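Local coordinates for protein alkaline serine protease (Thermobifida fusca, PDB 2PFE) that probably cleaves peptide bonds within proteins as a secreted serine endopeptidase of the alpha-lytic protease group, this chain being its protease domain, at residues T28-A33 with V63-A68. Residues are numbered along the deposited sequence; the frame is centred on the assembly and turned at random.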
ATOM      1  N   THR A  28       8.932  12.144  -7.756  1.00  6.13           N
ATOM      2  CA  THR A  28       8.846  10.717  -7.474  1.00  5.94           C
ATOM      3  C   THR A  28       8.374  10.496  -6.044  1.00  5.65           C
ATOM      4  O   THR A  28       8.452  11.391  -5.200  1.00  5.66           O
ATOM      5  CB  THR A  28      10.198  10.017  -7.679  1.00  6.35           C
ATOM      6  OG1 THR A  28      11.162  10.602  -6.794  1.00  7.80           O
ATOM      7  CG2 THR A  28      10.660  10.165  -9.130  1.00  7.56           C
ATOM      8  N   GLY A  29       7.900   9.293  -5.771  1.00  4.55           N
ATOM      9  CA  GLY A  29       7.383   9.003  -4.446  1.00  4.70           C
ATOM     10  C   GLY A  29       6.827   7.616  -4.373  1.00  4.38           C
ATOM     11  O   GLY A  29       7.193   6.752  -5.159  1.00  4.70           O
ATOM     12  N   PHE A  30       5.942   7.388  -3.420  1.00  4.24           N
ATOM     13  CA  PHE A  30       5.322   6.092  -3.354  1.00  3.61           C
ATOM     14  C   PHE A  30       3.886   6.216  -2.870  1.00  3.81           C
ATOM     15  O   PHE A  30       3.573   7.081  -2.050  1.00  4.56           O
ATOM     16  CB  PHE A  30       6.148   5.122  -2.495  1.00  4.06           C
ATOM     17  CG  PHE A  30       6.381   5.574  -1.074  1.00  3.14           C
ATOM     18  CD1 PHE A  30       5.450   5.277  -0.077  1.00  2.99           C
ATOM     19  CD2 PHE A  30       7.554   6.244  -0.707  1.00  3.07           C
ATOM     20  CE1 PHE A  30       5.676   5.663   1.260  1.00  4.60           C
ATOM     21  CE2 PHE A  30       7.777   6.630   0.631  1.00  3.03           C
ATOM     22  CZ  PHE A  30       6.841   6.343   1.600  1.00  5.04           C
ATOM     23  N   ALA A  31       3.015   5.378  -3.419  1.00  3.11           N
ATOM     24  CA  ALA A  31       1.651   5.221  -2.920  1.00  3.48           C
ATOM     25  C   ALA A  31       1.663   4.523  -1.569  1.00  3.52           C
ATOM     26  O   ALA A  31       2.520   3.676  -1.281  1.00  4.47           O
ATOM     27  CB  ALA A  31       0.803   4.421  -3.904  1.00  3.20           C
ATOM     28  N   THR A  32       0.640   4.849  -0.783  1.00  3.71           N
ATOM     29  CA  THR A  32       0.493   4.322   0.552  1.00  4.08           C
ATOM     30  C   THR A  32      -0.965   4.476   0.983  1.00  4.28           C
ATOM     31  O   THR A  32      -1.801   4.926   0.186  1.00  3.50           O
ATOM     32  CB  THR A  32       1.477   4.996   1.554  1.00  4.97           C
ATOM     33  OG1 THR A  32       1.383   4.327   2.814  1.00  4.18           O
ATOM     34  CG2 THR A  32       1.205   6.498   1.730  1.00  5.59           C
ATOM     35  N   ALA A  33      -1.263   4.108   2.231  1.00  4.20           N
ATOM     36  CA  ALA A  33      -2.574   4.295   2.817  1.00  4.89           C
ATOM     37  C   ALA A  33      -2.713   5.742   3.296  1.00  4.51           C
ATOM     38  O   ALA A  33      -1.778   6.315   3.884  1.00  4.68           O
ATOM     39  CB  ALA A  33      -2.757   3.331   3.998  1.00  5.21           C
ATOM     40  N   VAL A  63       3.447   9.657  -0.803  1.00  4.02           N
ATOM     41  CA  VAL A  63       4.570  10.360  -0.197  1.00  3.96           C
ATOM     42  C   VAL A  63       5.536  10.792  -1.293  1.00  4.22           C
ATOM     43  O   VAL A  63       5.957   9.968  -2.095  1.00  4.07           O
ATOM     44  CB  VAL A  63       5.285   9.452   0.840  1.00  3.49           C
ATOM     45  CG1 VAL A  63       6.623  10.080   1.295  1.00  4.41           C
ATOM     46  CG2 VAL A  63       4.346   9.200   2.036  1.00  4.06           C
ATOM     47  N   ARG A  64       5.857  12.084  -1.338  1.00  4.38           N
ATOM     48  CA  ARG A  64       6.900  12.561  -2.235  1.00  5.19           C
ATOM     49  C   ARG A  64       8.243  12.431  -1.539  1.00  4.88           C
ATOM     50  O   ARG A  64       8.426  12.888  -0.411  1.00  4.83           O
ATOM     51  CB  ARG A  64       6.652  14.009  -2.674  1.00  4.54           C
ATOM     52  CG  ARG A  64       7.551  14.485  -3.833  1.00  6.55           C
ATOM     53  CD  ARG A  64       7.306  15.966  -4.204  1.00  7.29           C
ATOM     54  NE  ARG A  64       5.943  16.433  -3.917  1.00 13.77           N
ATOM     55  CZ  ARG A  64       4.990  16.695  -4.819  1.00 15.08           C
ATOM     56  NH1 ARG A  64       5.200  16.552  -6.132  1.00 14.95           N
ATOM     57  NH2 ARG A  64       3.801  17.111  -4.398  1.00 15.24           N
ATOM     58  N   ILE A  65       9.170  11.787  -2.226  1.00  5.22           N
ATOM     59  CA  ILE A  65      10.517  11.563  -1.679  1.00  5.18           C
ATOM     60  C   ILE A  65      11.519  12.614  -2.193  1.00  5.75           C
ATOM     61  O   ILE A  65      11.148  13.498  -2.972  1.00  5.86           O
ATOM     62  CB  ILE A  65      11.010  10.129  -1.981  1.00  5.50           C
ATOM     63  CG1 ILE A  65      11.060   9.895  -3.497  1.00  5.23           C
ATOM     64  CG2 ILE A  65      10.085   9.105  -1.318  1.00  5.07           C
ATOM     65  CD1 ILE A  65      11.836   8.658  -3.913  1.00  6.57           C
ATOM     66  N   THR A  66      12.771  12.514  -1.740  1.00  6.18           N
ATOM     67  CA  THR A  66      13.828  13.448  -2.136  1.00  6.97           C
ATOM     68  C   THR A  66      14.833  12.718  -3.023  1.00  6.98           C
ATOM     69  O   THR A  66      14.690  11.519  -3.284  1.00  6.88           O
ATOM     70  CB  THR A  66      14.543  14.063  -0.903  1.00  7.08           C
ATOM     71  OG1 THR A  66      15.380  13.073  -0.283  1.00  8.91           O
ATOM     72  CG2 THR A  66      13.528  14.588   0.117  1.00  7.73           C
ATOM     73  N   SER A  67      15.852  13.447  -3.477  1.00  7.17           N
ATOM     74  CA  SER A  67      16.912  12.879  -4.310  1.00  7.88           C
ATOM     75  C   SER A  67      17.741  11.810  -3.585  1.00  8.12           C
ATOM     76  O   SER A  67      18.461  11.039  -4.226  1.00  8.63           O
ATOM     77  CB  SER A  67      17.833  14.000  -4.806  1.00  7.65           C
ATOM     78  OG  SER A  67      18.415  14.691  -3.713  1.00  8.71           O
ATOM     79  N   ALA A  68      17.643  11.774  -2.256  1.00  8.53           N
ATOM     80  CA  ALA A  68      18.386  10.813  -1.442  1.00  8.62           C
ATOM     81  C   ALA A  68      17.894   9.376  -1.623  1.00  8.87           C
ATOM     82  O   ALA A  68      18.548   8.434  -1.171  1.00  9.33           O
ATOM     83  CB  ALA A  68      18.328  11.214   0.022  1.00  9.12           C
TER
HETATM   84  O   HOH W   1      14.124  10.570  -6.150  1.00 18.68           O
HETATM   85  O   HOH W   2      10.007  14.251  -5.934  1.00 19.04           O
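Phe30 lays one face of its ring over Val63, whose CB stands 3.8 Å from the ring centroid in a CH-pi contact, displaced toward the CZ side. CG of Phe30 sits between its own N and carbonyl carbon (chi1 58°), which swings the ring across to the neighbouring strand, where CD2 also comes 3.9 Å from CG2 of Ile65. With an alanine in place of Phe30, Val63 and Ile65 would probably lose this shared apolar cover, leaving a gap on the face of the sheet that carries Phe30 and Val63. The backbones pair antiparallel: Phe30 and Val63 exchange two hydrogen bonds, Phe30 N to Val63 O and Val63 N to Phe30 O, each 2.9 Å, and Ile65 N reaches Thr28 O at 3.1 Å. Between them Gly29 faces Arg64 as a non-hydrogen-bonded pair, and Gly29 CA comes within 2.9 Å of Val63 O; a CB on Gly29 would run into that oxygen. Beyond the pairing, Thr28 OG1 lies 3.4 Å from CG1 of Ile65, and a water links that hydroxyl to Thr66 O. In the N-terminal beta-barrel domain of this chymotrypsin-like fold, strand 27-32 lies between strands 20-24 and 60-65, strand 48-54 flanks the latter, and Tyr9 meets the Phe30 ring edge-to-face and hydrogen-bonds Thr32 OG1.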